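Local coordinates for SusD homolog (PDB 4F53), which probably binds mucin O-glycans at the surface of Bacteroides ovatus as a SusD-type outer membrane lipoprotein with a TPR-like helical fold, at residues L368-E372 and N373-S377; A141-A144 and I145-P148; W251-F254 and M255-S259; N34-D37 and L38-P41. All blocks are in the same frame, centred on the assembly; numbering follows the deposited sequence.

Contact 1 of 4, residues L368-E372 and N373-S377; sequences LSFEE and NGITS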
ATOM      1  N   LEU A 368      16.335   6.744  -7.407  1.00 29.08           N
ATOM      2  CA  LEU A 368      15.974   6.965  -6.016  1.00 29.14           C
ATOM      3  C   LEU A 368      15.748   5.629  -5.289  1.00 33.75           C
ATOM      4  O   LEU A 368      16.191   5.487  -4.143  1.00 34.19           O
ATOM      5  CB  LEU A 368      14.720   7.850  -5.894  1.00 28.62           C
ATOM      6  CG  LEU A 368      14.931   9.349  -6.136  1.00 33.12           C
ATOM      7  CD1 LEU A 368      13.596  10.048  -6.367  1.00 32.06           C
ATOM      8  CD2 LEU A 368      15.699   9.995  -4.994  1.00 32.05           C
ATOM      9  N   SER A 369      15.112   4.635  -5.969  1.00 25.39           N
ATOM     10  CA  SER A 369      14.850   3.342  -5.361  1.00 23.76           C
ATOM     11  C   SER A 369      16.164   2.581  -5.106  1.00 29.80           C
ATOM     12  O   SER A 369      16.330   1.974  -4.026  1.00 30.57           O
ATOM     13  CB  SER A 369      13.881   2.539  -6.214  1.00 23.91           C
ATOM     14  OG  SER A 369      13.668   1.248  -5.672  1.00 28.77           O
ATOM     15  N   PHE A 370      17.105   2.646  -6.061  1.00 26.67           N
ATOM     16  CA  PHE A 370      18.451   2.054  -5.900  1.00 26.86           C
ATOM     17  C   PHE A 370      19.153   2.664  -4.651  1.00 32.96           C
ATOM     18  O   PHE A 370      19.618   1.931  -3.789  1.00 31.52           O
ATOM     19  CB  PHE A 370      19.283   2.273  -7.168  1.00 28.34           C
ATOM     20  CG  PHE A 370      19.157   1.168  -8.193  1.00 30.54           C
ATOM     21  CD1 PHE A 370      17.901   0.712  -8.604  1.00 31.79           C
ATOM     22  CD2 PHE A 370      20.289   0.607  -8.778  1.00 32.95           C
ATOM     23  CE1 PHE A 370      17.786  -0.285  -9.571  1.00 33.35           C
ATOM     24  CE2 PHE A 370      20.171  -0.408  -9.730  1.00 35.51           C
ATOM     25  CZ  PHE A 370      18.922  -0.830 -10.138  1.00 33.29           C
ATOM     26  N   GLU A 371      19.143   3.997  -4.538  1.00 31.65           N
ATOM     27  CA  GLU A 371      19.704   4.743  -3.411  1.00 32.32           C
ATOM     28  C   GLU A 371      19.010   4.362  -2.094  1.00 37.36           C
ATOM     29  O   GLU A 371      19.681   4.160  -1.092  1.00 39.62           O
ATOM     30  CB  GLU A 371      19.568   6.245  -3.672  1.00 34.07           C
ATOM     31  CG  GLU A 371      20.348   7.108  -2.701  1.00 49.81           C
ATOM     32  CD  GLU A 371      20.329   8.588  -3.020  1.00 73.78           C
ATOM     33  OE1 GLU A 371      19.834   8.974  -4.108  1.00 49.22           O
ATOM     34  OE2 GLU A 371      20.808   9.368  -2.163  1.00 76.46           O
ATOM     35  N   GLU A 372      17.679   4.252  -2.094  1.00 33.62           N
ATOM     36  CA  GLU A 372      16.902   3.864  -0.905  1.00 32.92           C
ATOM     37  C   GLU A 372      17.314   2.471  -0.399  1.00 35.69           C
ATOM     38  O   GLU A 372      17.170   2.173   0.778  1.00 34.48           O
ATOM     39  CB  GLU A 372      15.390   3.824  -1.251  1.00 33.78           C
ATOM     40  CG  GLU A 372      14.711   5.181  -1.355  1.00 36.89           C
ATOM     41  CD  GLU A 372      13.390   5.262  -2.105  1.00 38.13           C
ATOM     42  OE1 GLU A 372      12.917   4.250  -2.678  1.00 38.49           O
ATOM     43  OE2 GLU A 372      12.830   6.376  -2.126  1.00 32.13           O
ATOM     44  N   ASN A 373      17.792   1.602  -1.313  1.00 32.75           N
ATOM     45  CA  ASN A 373      18.121   0.215  -1.012  1.00 31.17           C
ATOM     46  C   ASN A 373      19.615  -0.021  -0.946  1.00 36.87           C
ATOM     47  O   ASN A 373      20.044  -1.176  -0.909  1.00 37.07           O
ATOM     48  CB  ASN A 373      17.439  -0.699  -2.035  1.00 31.25           C
ATOM     49  CG  ASN A 373      15.941  -0.762  -1.800  1.00 38.36           C
ATOM     50  OD1 ASN A 373      15.469  -1.289  -0.799  1.00 27.44           O
ATOM     51  ND2 ASN A 373      15.156  -0.137  -2.650  1.00 32.43           N
ATOM     52  N   GLY A 374      20.385   1.076  -0.850  1.00 34.89           N
ATOM     53  CA  GLY A 374      21.835   1.060  -0.702  1.00 35.98           C
ATOM     54  C   GLY A 374      22.599   0.525  -1.888  1.00 42.36           C
ATOM     55  O   GLY A 374      23.736   0.102  -1.720  1.00 44.62           O
ATOM     56  N   ILE A 375      22.005   0.551  -3.099  1.00 38.88           N
ATOM     57  CA  ILE A 375      22.699   0.058  -4.288  1.00 39.86           C
ATOM     58  C   ILE A 375      23.490   1.214  -4.899  1.00 46.32           C
ATOM     59  O   ILE A 375      22.923   2.199  -5.345  1.00 46.18           O
ATOM     60  CB  ILE A 375      21.727  -0.634  -5.276  1.00 41.72           C
ATOM     61  CG1 ILE A 375      20.998  -1.771  -4.554  1.00 40.89           C
ATOM     62  CG2 ILE A 375      22.486  -1.143  -6.518  1.00 41.11           C
ATOM     63  CD1 ILE A 375      19.852  -2.147  -5.168  1.00 52.72           C
ATOM     64  N   THR A 376      24.806   1.079  -4.905  1.00 46.60           N
ATOM     65  CA  THR A 376      25.735   2.125  -5.333  1.00 48.25           C
ATOM     66  C   THR A 376      26.217   1.970  -6.789  1.00 53.69           C
ATOM     67  O   THR A 376      26.755   2.935  -7.342  1.00 55.45           O
ATOM     68  CB  THR A 376      26.914   2.177  -4.363  1.00 57.22           C
ATOM     69  OG1 THR A 376      27.438   0.848  -4.203  1.00 58.95           O
ATOM     70  CG2 THR A 376      26.510   2.750  -2.991  1.00 53.24           C
ATOM     71  N   SER A 377      25.994   0.801  -7.422  1.00 49.16           N
ATOM     72  CA  SER A 377      26.404   0.603  -8.817  1.00 48.83           C
ATOM     73  C   SER A 377      25.357  -0.196  -9.637  1.00 49.33           C
ATOM     74  O   SER A 377      24.520  -0.919  -9.071  1.00 47.77           O
ATOM     75  CB  SER A 377      27.773  -0.076  -8.886  1.00 52.33           C
ATOM     76  OG  SER A 377      27.687  -1.481  -8.706  1.00 60.93           O
TER
HETATM   77  O   HOH W   1      12.750   1.453  -3.205  1.00 27.80           O
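A Schellman motif closes helix 358-372, with Ile375 N bonded to Phe370 O at 2.8 Å and Gly374 N to Glu371 O at 3.2 Å. Phe370 O also accepts a bond from Asn373 N at 3.1 Å; the two donors come at it from opposite faces of the carbonyl plane, the one from Ile375 on the straighter line (161°). Gly374 makes the turn with a positive phi, a conformation that favours glycine. Asn373 folds back over the last helical turn: with CG beside its own backbone N (chi1 -72°), ND2 donates to Ser369 O at 2.8 Å, sitting above the plane of that carbonyl, while the oxygen is tilted out of the amide plane. The same carbonyl takes a weak bond from Asn373 N. A water links Ser369 OG, which donates to it at 2.6 Å, with Glu372 OE1, to which it donates; its bond from Asn373 ND2 is weak. Ser369 OG is also bonded to Arg278, and Glu372 OE1 to Ser338, tying this polar side to neighbouring helical and loop segments. Beyond the turn, the CG2 branch of Ile375 comes obliquely against the Phe370 ring, 3.6 Å from CD2, and Tyr382 of the following helix 379-383 also meets this ring. Replacing Asn373 by a leucine would probably leave Ser369 O with only the weak backbone donor of the pair and the bridging water without its amide partner. The Glu371 side chain comes within about 3 Å of a bound calcium ion. The paired bonds around a left-handed glycine are the signature of a Schellman helix C-cap.

Contact 2 of 4, residues A141-A144 and I145-P148; sequences AANA and IKSP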
ATOM      1  N   ALA A 141     -17.508  11.769  19.001  1.00 76.40           N
ATOM      2  CA  ALA A 141     -16.439  11.539  19.974  1.00 75.91           C
ATOM      3  C   ALA A 141     -16.723  10.297  20.830  1.00 80.08           C
ATOM      4  O   ALA A 141     -15.779   9.693  21.343  1.00 79.82           O
ATOM      5  CB  ALA A 141     -16.255  12.762  20.855  1.00 78.15           C
ATOM      6  N   ALA A 142     -18.011   9.893  20.935  1.00 77.16           N
ATOM      7  CA  ALA A 142     -18.463   8.743  21.723  1.00 77.96           C
ATOM      8  C   ALA A 142     -18.077   7.400  21.070  1.00 78.83           C
ATOM      9  O   ALA A 142     -17.371   6.608  21.699  1.00 78.48           O
ATOM     10  CB  ALA A 142     -19.971   8.814  21.937  1.00 80.94           C
ATOM     11  N   ASN A 143     -18.552   7.139  19.832  1.00 72.22           N
ATOM     12  CA  ASN A 143     -18.278   5.913  19.067  1.00 69.13           C
ATOM     13  C   ASN A 143     -18.156   6.311  17.599  1.00 68.96           C
ATOM     14  O   ASN A 143     -19.149   6.289  16.856  1.00 69.73           O
ATOM     15  CB  ASN A 143     -19.385   4.864  19.307  1.00 70.26           C
ATOM     16  CG  ASN A 143     -19.203   3.519  18.632  1.00 91.37           C
ATOM     17  OD1 ASN A 143     -18.255   3.275  17.886  1.00 80.49           O
ATOM     18  ND2 ASN A 143     -20.126   2.603  18.885  1.00 87.06           N
ATOM     19  N   ALA A 144     -16.935   6.735  17.209  1.00 60.78           N
ATOM     20  CA  ALA A 144     -16.557   7.255  15.893  1.00 57.80           C
ATOM     21  C   ALA A 144     -17.186   6.518  14.699  1.00 57.59           C
ATOM     22  O   ALA A 144     -17.779   7.178  13.861  1.00 57.30           O
ATOM     23  CB  ALA A 144     -15.047   7.250  15.753  1.00 57.00           C
ATOM     24  N   ILE A 145     -17.079   5.177  14.634  1.00 53.05           N
ATOM     25  CA  ILE A 145     -17.579   4.335  13.530  1.00 51.88           C
ATOM     26  C   ILE A 145     -19.141   4.284  13.458  1.00 57.08           C
ATOM     27  O   ILE A 145     -19.695   4.004  12.383  1.00 54.87           O
ATOM     28  CB  ILE A 145     -16.962   2.906  13.617  1.00 53.77           C
ATOM     29  CG1 ILE A 145     -16.847   2.248  12.222  1.00 53.08           C
ATOM     30  CG2 ILE A 145     -17.657   2.003  14.659  1.00 53.48           C
ATOM     31  CD1 ILE A 145     -15.831   1.179  12.146  1.00 56.33           C
ATOM     32  N   LYS A 146     -19.825   4.540  14.603  1.00 55.51           N
ATOM     33  CA  LYS A 146     -21.281   4.525  14.714  1.00 57.46           C
ATOM     34  C   LYS A 146     -21.790   5.922  14.356  1.00 62.26           C
ATOM     35  O   LYS A 146     -22.262   6.689  15.211  1.00 64.76           O
ATOM     36  CB  LYS A 146     -21.730   4.062  16.119  1.00 61.10           C
ATOM     37  CG  LYS A 146     -23.198   3.634  16.196  1.00 65.62           C
ATOM     38  CD  LYS A 146     -23.624   3.422  17.628  1.00 79.97           C
ATOM     39  CE  LYS A 146     -24.934   2.689  17.767  1.00 93.17           C
ATOM     40  NZ  LYS A 146     -25.032   2.005  19.086  1.00100.34           N
ATOM     41  N   SER A 147     -21.645   6.252  13.064  1.00 55.23           N
ATOM     42  CA  SER A 147     -21.975   7.556  12.502  1.00 53.61           C
ATOM     43  C   SER A 147     -22.409   7.446  11.023  1.00 55.41           C
ATOM     44  O   SER A 147     -22.098   6.431  10.380  1.00 53.70           O
ATOM     45  CB  SER A 147     -20.735   8.457  12.590  1.00 53.90           C
ATOM     46  OG  SER A 147     -20.150   8.475  13.884  1.00 58.82           O
ATOM     47  N   PRO A 148     -23.058   8.500  10.441  1.00 51.39           N
ATOM     48  CA  PRO A 148     -23.341   8.476   8.984  1.00 49.49           C
ATOM     49  C   PRO A 148     -22.043   8.436   8.151  1.00 51.75           C
ATOM     50  O   PRO A 148     -21.006   8.971   8.570  1.00 51.37           O
ATOM     51  CB  PRO A 148     -24.113   9.782   8.748  1.00 51.47           C
ATOM     52  CG  PRO A 148     -24.617  10.184  10.125  1.00 57.70           C
ATOM     53  CD  PRO A 148     -23.547   9.754  11.060  1.00 52.88           C
TER
HETATM   54  O   HOH W   2     -15.312   3.524  17.026  1.00 52.28           O
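Two hydrogen bonds tie Asn143 and Ala144 to the residues that follow them in the loop between helices 110-131 and 152-173. In the first, Lys146 N donates to Asn143 O at 2.9 Å, the bond that closes the turn. In the second, Ser147 OG donates to Ala144 O at 2.7 Å, from above the carbonyl plane. The hydroxyl reaches that oxygen because it stands beside its own backbone N, chi1 -50°; it also receives a weak bond from Gly140 N. Taking the hydroxyl away, as in an alanine at Ser147, would probably cost the Ala144 carbonyl this short bond and leave the turn less firmly tied to the chain after it. Water adds a looser link, donating to Asn143 OD1 at 3.1 Å and accepting weakly from Ile145 N. Van der Waals contacts lie along the Asn143 amide: OD1 is 3.5 Å from Ile145 CG2, and ND2 meets Lys146 at CB (3.5 Å) and further along at CD (3.8 Å). On the protein side Ile145 packs against Phe89, Asn90 and Tyr93 of helix 82-106, and Ala144 against Tyr97 of the same helix. Ser147 O is held by Asn488 ND2. In backbone terms, a type I beta turn from Asn143 to Lys146 overlaps an inverse gamma turn centred on Lys146, whose Ser147 N to Ile145 O bond is weak.

Contact 3 of 4, residues W251-F254 and M255-S259; sequences WQRF and MVLWS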
ATOM      1  N   TRP A 251       7.237  -7.304  10.270  1.00 30.36           N
ATOM      2  CA  TRP A 251       7.590  -8.184   9.146  1.00 30.96           C
ATOM      3  C   TRP A 251       8.582  -9.260   9.542  1.00 33.57           C
ATOM      4  O   TRP A 251       8.559 -10.339   8.948  1.00 33.29           O
ATOM      5  CB  TRP A 251       8.148  -7.393   7.978  1.00 29.33           C
ATOM      6  CG  TRP A 251       7.088  -6.563   7.319  1.00 29.97           C
ATOM      7  CD1 TRP A 251       6.836  -5.233   7.514  1.00 32.44           C
ATOM      8  CD2 TRP A 251       6.092  -7.033   6.401  1.00 29.60           C
ATOM      9  NE1 TRP A 251       5.754  -4.839   6.760  1.00 31.13           N
ATOM     10  CE2 TRP A 251       5.269  -5.927   6.070  1.00 33.03           C
ATOM     11  CE3 TRP A 251       5.802  -8.289   5.832  1.00 30.21           C
ATOM     12  CZ2 TRP A 251       4.210  -6.029   5.144  1.00 31.43           C
ATOM     13  CZ3 TRP A 251       4.714  -8.398   4.962  1.00 30.85           C
ATOM     14  CH2 TRP A 251       3.951  -7.278   4.611  1.00 30.94           C
ATOM     15  N   GLN A 252       9.438  -8.986  10.553  1.00 29.45           N
ATOM     16  CA  GLN A 252      10.386  -9.972  11.077  1.00 29.59           C
ATOM     17  C   GLN A 252       9.606 -11.154  11.679  1.00 33.85           C
ATOM     18  O   GLN A 252      10.029 -12.293  11.563  1.00 35.36           O
ATOM     19  CB  GLN A 252      11.342  -9.346  12.102  1.00 30.55           C
ATOM     20  CG  GLN A 252      12.417 -10.333  12.596  1.00 24.41           C
ATOM     21  CD  GLN A 252      11.976 -11.140  13.817  1.00 37.63           C
ATOM     22  OE1 GLN A 252      10.988 -10.846  14.515  1.00 33.23           O
ATOM     23  NE2 GLN A 252      12.673 -12.195  14.092  1.00 32.60           N
ATOM     24  N   ARG A 253       8.452 -10.887  12.269  1.00 32.56           N
ATOM     25  CA  ARG A 253       7.571 -11.916  12.808  1.00 33.30           C
ATOM     26  C   ARG A 253       6.910 -12.695  11.674  1.00 35.72           C
ATOM     27  O   ARG A 253       7.036 -13.921  11.617  1.00 37.79           O
ATOM     28  CB  ARG A 253       6.474 -11.287  13.717  1.00 33.28           C
ATOM     29  CG  ARG A 253       6.976 -10.563  14.954  1.00 37.40           C
ATOM     30  CD  ARG A 253       7.759 -11.471  15.869  1.00 42.68           C
ATOM     31  NE  ARG A 253       7.885 -10.886  17.202  1.00 53.68           N
ATOM     32  CZ  ARG A 253       9.021 -10.459  17.741  1.00 58.55           C
ATOM     33  NH1 ARG A 253      10.158 -10.546  17.064  1.00 42.31           N
ATOM     34  NH2 ARG A 253       9.030  -9.954  18.964  1.00 38.74           N
ATOM     35  N   PHE A 254       6.236 -11.987  10.761  1.00 31.38           N
ATOM     36  CA  PHE A 254       5.464 -12.611   9.666  1.00 30.70           C
ATOM     37  C   PHE A 254       6.320 -13.469   8.782  1.00 35.29           C
ATOM     38  O   PHE A 254       5.926 -14.589   8.465  1.00 35.30           O
ATOM     39  CB  PHE A 254       4.724 -11.588   8.791  1.00 29.98           C
ATOM     40  CG  PHE A 254       4.018 -10.472   9.524  1.00 30.26           C
ATOM     41  CD1 PHE A 254       3.462 -10.684  10.785  1.00 32.12           C
ATOM     42  CD2 PHE A 254       3.892  -9.212   8.942  1.00 29.34           C
ATOM     43  CE1 PHE A 254       2.862  -9.636  11.486  1.00 33.57           C
ATOM     44  CE2 PHE A 254       3.253  -8.177   9.622  1.00 32.42           C
ATOM     45  CZ  PHE A 254       2.749  -8.394  10.893  1.00 32.10           C
HETATM   46  N   MSE A 255       7.495 -12.953   8.415  1.00 29.68           N
HETATM   47  CA  MSE A 255       8.374 -13.650   7.499  1.00 28.51           C
HETATM   48  C   MSE A 255       9.365 -14.598   8.198  1.00 36.92           C
HETATM   49  O   MSE A 255       9.363 -15.802   7.936  1.00 37.73           O
HETATM   50  CB  MSE A 255       9.141 -12.601   6.651  1.00 28.60           C
HETATM   51  CG  MSE A 255       8.217 -11.730   5.766  1.00 32.00           C
HETATM   52 SE   MSE A 255       7.948 -12.602   4.033  0.75 37.64          SE
HETATM   53  CE  MSE A 255       6.998 -11.242   3.067  1.00 32.31           C
ATOM     54  N   VAL A 256      10.237 -14.052   9.046  1.00 35.06           N
ATOM     55  CA  VAL A 256      11.344 -14.816   9.608  1.00 35.29           C
ATOM     56  C   VAL A 256      10.928 -15.711  10.786  1.00 40.25           C
ATOM     57  O   VAL A 256      11.120 -16.926  10.698  1.00 40.50           O
ATOM     58  CB  VAL A 256      12.554 -13.900   9.971  1.00 37.95           C
ATOM     59  CG1 VAL A 256      13.734 -14.733  10.443  1.00 37.86           C
ATOM     60  CG2 VAL A 256      12.966 -13.035   8.781  1.00 36.55           C
ATOM     61  N   LEU A 257      10.392 -15.136  11.866  1.00 36.56           N
ATOM     62  CA  LEU A 257      10.052 -15.918  13.051  1.00 36.48           C
ATOM     63  C   LEU A 257       8.890 -16.907  12.843  1.00 39.37           C
ATOM     64  O   LEU A 257       9.052 -18.087  13.156  1.00 38.57           O
ATOM     65  CB  LEU A 257       9.737 -14.999  14.243  1.00 36.61           C
ATOM     66  CG  LEU A 257       9.832 -15.641  15.633  1.00 41.78           C
ATOM     67  CD1 LEU A 257      11.264 -15.983  15.967  1.00 42.63           C
ATOM     68  CD2 LEU A 257       9.289 -14.707  16.693  1.00 42.72           C
ATOM     69  N   TRP A 258       7.721 -16.439  12.378  1.00 36.73           N
ATOM     70  CA  TRP A 258       6.550 -17.321  12.265  1.00 35.95           C
ATOM     71  C   TRP A 258       6.460 -18.052  10.944  1.00 36.85           C
ATOM     72  O   TRP A 258       5.801 -19.087  10.892  1.00 35.78           O
ATOM     73  CB  TRP A 258       5.256 -16.542  12.481  1.00 34.58           C
ATOM     74  CG  TRP A 258       5.207 -15.727  13.739  1.00 35.81           C
ATOM     75  CD1 TRP A 258       5.873 -15.966  14.908  1.00 39.19           C
ATOM     76  CD2 TRP A 258       4.338 -14.619  13.991  1.00 35.48           C
ATOM     77  NE1 TRP A 258       5.541 -15.015  15.844  1.00 38.39           N
ATOM     78  CE2 TRP A 258       4.586 -14.185  15.315  1.00 39.72           C
ATOM     79  CE3 TRP A 258       3.403 -13.923  13.213  1.00 35.69           C
ATOM     80  CZ2 TRP A 258       3.913 -13.098  15.883  1.00 38.57           C
ATOM     81  CZ3 TRP A 258       2.751 -12.840  13.773  1.00 37.24           C
ATOM     82  CH2 TRP A 258       3.004 -12.440  15.094  1.00 38.09           C
ATOM     83  N   SER A 259       7.068 -17.507   9.867  1.00 33.21           N
ATOM     84  CA  SER A 259       7.022 -18.076   8.514  1.00 32.49           C
ATOM     85  C   SER A 259       5.557 -18.210   8.018  1.00 35.21           C
ATOM     86  O   SER A 259       5.225 -19.133   7.273  1.00 36.38           O
ATOM     87  CB  SER A 259       7.774 -19.409   8.438  1.00 36.26           C
ATOM     88  OG  SER A 259       9.163 -19.212   8.637  1.00 46.99           O
TER
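Trp251 and Met255 (a selenomethionine) meet in helix 250-257, which widens near its end into a pi-type turn. Met255 N bonds to Trp251 O at 2.9 Å in the ordinary helical way, and their side chains run side by side, both touching Val62 of strand 62-64; CZ3 of the indole lies 4.1 Å from CE. At Gln252 the helix changes pitch: its carbonyl takes only a weak bond from Val256 N but a nearly straight one from Leu257 N, 2.9 Å away and five residues on. The Gln252 chain bends at chi2 (-89°), which brings its amide round to Arg253, so that OE1 accepts a bond from NH1 at 2.7 Å, near the guanidinium plane. Arg253 repeats the wide spacing, its O receiving a bond from Trp258 N at 2.7 Å in the carbonyl plane. Its side chain touches two partners of the following segment. CD meets the CD2 methyl of Leu257, lying alongside, and one face of the Trp258 ring takes Arg253 CB in a CH-pi contact, 3.7 Å from the centroid of the six-membered ring and only 6° off its normal. Arg253 NE makes a long, weak ion pair with Glu44 of helix 44-58. A glycerol, probably from the crystallisation liquor, lies about 4 Å from the Trp258 side chain. Phe254 meets two indoles. Its CD2 sits over one face of Trp251, toward the rim. Trp258 CZ3 lies at the edge of the Phe254 ring, near its plane, 3.8 Å from CD1, the two rings inclined at 49°.

Contact 4 of 4, residues N34-D37 and L38-P41; sequences NLQD and LMMP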
ATOM      1  N   ASN A  34       1.146   7.929  18.835  1.00 36.53           N
ATOM      2  CA  ASN A  34       0.245   6.822  18.525  0.50 36.33           C
ATOM      3  C   ASN A  34      -0.461   7.104  17.160  1.00 39.87           C
ATOM      4  O   ASN A  34      -0.624   6.198  16.347  1.00 41.38           O
ATOM      5  CB  ASN A  34      -0.765   6.606  19.690  0.50 36.73           C
ATOM      6  CG  ASN A  34      -0.180   6.426  21.102  0.50 54.66           C
ATOM      7  OD1 ASN A  34       1.018   6.161  21.317  0.50 39.17           O
ATOM      8  ND2 ASN A  34      -1.034   6.554  22.121  0.50 51.12           N
ATOM      9  N   LEU A  35      -0.856   8.364  16.924  1.00 35.98           N
ATOM     10  CA  LEU A  35      -1.519   8.758  15.675  1.00 34.72           C
ATOM     11  C   LEU A  35      -0.569   8.577  14.510  1.00 40.23           C
ATOM     12  O   LEU A  35      -0.968   8.039  13.469  1.00 39.68           O
ATOM     13  CB  LEU A  35      -2.046  10.203  15.736  1.00 34.93           C
ATOM     14  CG  LEU A  35      -3.100  10.541  16.850  1.00 39.65           C
ATOM     15  CD1 LEU A  35      -3.593  11.953  16.689  1.00 39.64           C
ATOM     16  CD2 LEU A  35      -4.310   9.573  16.847  1.00 36.90           C
ATOM     17  N   GLN A  36       0.711   8.957  14.705  1.00 37.74           N
ATOM     18  CA  GLN A  36       1.745   8.818  13.666  1.00 36.31           C
ATOM     19  C   GLN A  36       1.952   7.340  13.281  1.00 40.10           C
ATOM     20  O   GLN A  36       2.092   7.008  12.103  1.00 39.05           O
ATOM     21  CB  GLN A  36       3.056   9.427  14.158  1.00 36.78           C
ATOM     22  CG  GLN A  36       4.126   9.469  13.106  1.00 30.29           C
ATOM     23  CD  GLN A  36       5.428   9.982  13.631  1.00 38.48           C
ATOM     24  OE1 GLN A  36       6.137   9.312  14.390  1.00 36.24           O
ATOM     25  NE2 GLN A  36       5.772  11.187  13.228  1.00 33.70           N
ATOM     26  N   ASP A  37       1.954   6.465  14.281  1.00 37.37           N
ATOM     27  CA  ASP A  37       2.189   5.046  14.092  1.00 35.98           C
ATOM     28  C   ASP A  37       1.151   4.374  13.175  1.00 36.18           C
ATOM     29  O   ASP A  37       1.513   3.495  12.394  1.00 36.10           O
ATOM     30  CB  ASP A  37       2.193   4.362  15.469  1.00 38.85           C
ATOM     31  CG  ASP A  37       2.251   2.840  15.411  1.00 47.18           C
ATOM     32  OD1 ASP A  37       3.102   2.306  14.675  1.00 45.17           O
ATOM     33  OD2 ASP A  37       1.400   2.197  16.040  1.00 56.91           O
ATOM     34  N   LEU A  38      -0.116   4.780  13.271  1.00 30.80           N
ATOM     35  CA  LEU A  38      -1.235   4.141  12.565  1.00 29.70           C
ATOM     36  C   LEU A  38      -1.229   4.350  11.044  1.00 33.41           C
ATOM     37  O   LEU A  38      -2.014   3.680  10.349  1.00 33.60           O
ATOM     38  CB  LEU A  38      -2.595   4.541  13.188  1.00 30.21           C
ATOM     39  CG  LEU A  38      -2.779   3.956  14.608  1.00 34.00           C
ATOM     40  CD1 LEU A  38      -3.854   4.703  15.391  1.00 34.46           C
ATOM     41  CD2 LEU A  38      -2.999   2.422  14.578  1.00 32.45           C
HETATM   42  N   MSE A  39      -0.310   5.184  10.506  1.00 26.85           N
HETATM   43  CA  MSE A  39      -0.198   5.326   9.038  1.00 25.74           C
HETATM   44  C   MSE A  39       0.285   4.015   8.389  1.00 31.67           C
HETATM   45  O   MSE A  39      -0.057   3.707   7.250  1.00 30.70           O
HETATM   46  CB  MSE A  39       0.778   6.466   8.673  1.00 26.38           C
HETATM   47  CG  MSE A  39       0.315   7.829   9.218  1.00 32.20           C
HETATM   48 SE   MSE A  39       1.243   9.286   8.322  0.75 36.99          SE
HETATM   49  CE  MSE A  39       2.878   9.146   9.183  1.00 33.37           C
HETATM   50  N   MSE A  40       1.121   3.271   9.127  1.00 29.23           N
HETATM   51  CA  MSE A  40       1.747   1.998   8.728  1.00 27.37           C
HETATM   52  C   MSE A  40       1.991   1.257  10.051  1.00 33.89           C
HETATM   53  O   MSE A  40       3.099   1.310  10.600  1.00 33.22           O
HETATM   54  CB  MSE A  40       3.041   2.304   7.944  1.00 27.92           C
HETATM   55  CG  MSE A  40       3.538   1.123   7.129  1.00 32.35           C
HETATM   56 SE   MSE A  40       2.335   0.667   5.647  0.75 36.92          SE
HETATM   57  CE  MSE A  40       2.523   2.348   4.667  1.00 32.44           C
ATOM     58  N   PRO A  41       0.909   0.686  10.645  1.00 33.58           N
ATOM     59  CA  PRO A  41       0.992   0.200  12.038  1.00 32.90           C
ATOM     60  C   PRO A  41       2.055  -0.844  12.339  1.00 35.28           C
ATOM     61  O   PRO A  41       2.292  -1.762  11.576  1.00 33.36           O
ATOM     62  CB  PRO A  41      -0.404  -0.347  12.328  1.00 35.44           C
ATOM     63  CG  PRO A  41      -1.113  -0.381  11.001  1.00 40.35           C
ATOM     64  CD  PRO A  41      -0.487   0.643  10.142  1.00 35.53           C
TER
HETATM   65  O   HOH W   3       4.443   2.668  12.346  1.00 36.33           O
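Asp37 O is met by two groups of the residues that follow: Met40 N donates to it at 3.3 Å, from above the carbonyl plane, and Pro41 CA brings a C-H to it at 3.4 Å. The Asp37 carboxylate bends toward the same residues. Its CG lies anti to the backbone N (chi1 173°), which carries OD1 forward to a water 2.7 Å away; that water also lies 2.6 Å from Met40 O. More acceptors surround the water than it has protons, so these bonds cannot all be filled at once. OD1 has a second partner in Glu42 N, one residue past the segment, and a long, weak ion pair to Arg243. These links follow the end of helix 25-37, where the chain leaves through a type I beta turn from Asp37 to Met40. The last helical bonds are stretched: Leu38 N is shared between Asn34 O and Leu35 O, both 3.4 Å away and weak, and Met39 N reaches Gln36 O weakly. Apolar side chains then pack the turn into the surrounding helical fold. Leu38 folds back along the helix, CG 3.6 Å from Asn34 O, and reaches Val123, Phe46 and Phe96 on three other helices. Met39, a selenomethionine, bends at chi3 (-76°), which brings its CE within 4.1 Å of Gln36 CG, the two side chains crossing; Trp193 and Phe196 of helix 190-207 receive it. Gln36 ends in polar company: OE1 accepts a bond from Arg184 N, and NE2 donates to Asp183 OD1.

How the contacts relate
Contacts 1 and 4 end helices, by a Schellman cap and by weak bonds running into a type I turn, while contact 3 lies in a pi-type widening near the end of helix 250-257. Contact 2 is a loop turn alone. Contact 4 is the most central and mostly buried, while contacts 1 and 3 are partly buried; contact 2 lies farthest out yet sets buried side chains against the protein. Helix 44-58 touches both contacts 3 and 4, whose nearest atoms are about 6 Å apart, and helix 82-106 touches both 2 and 4. Aromatic contacts dominate contact 3, water bridges recur in the other three, and contact 1 alone adjoins a calcium ion.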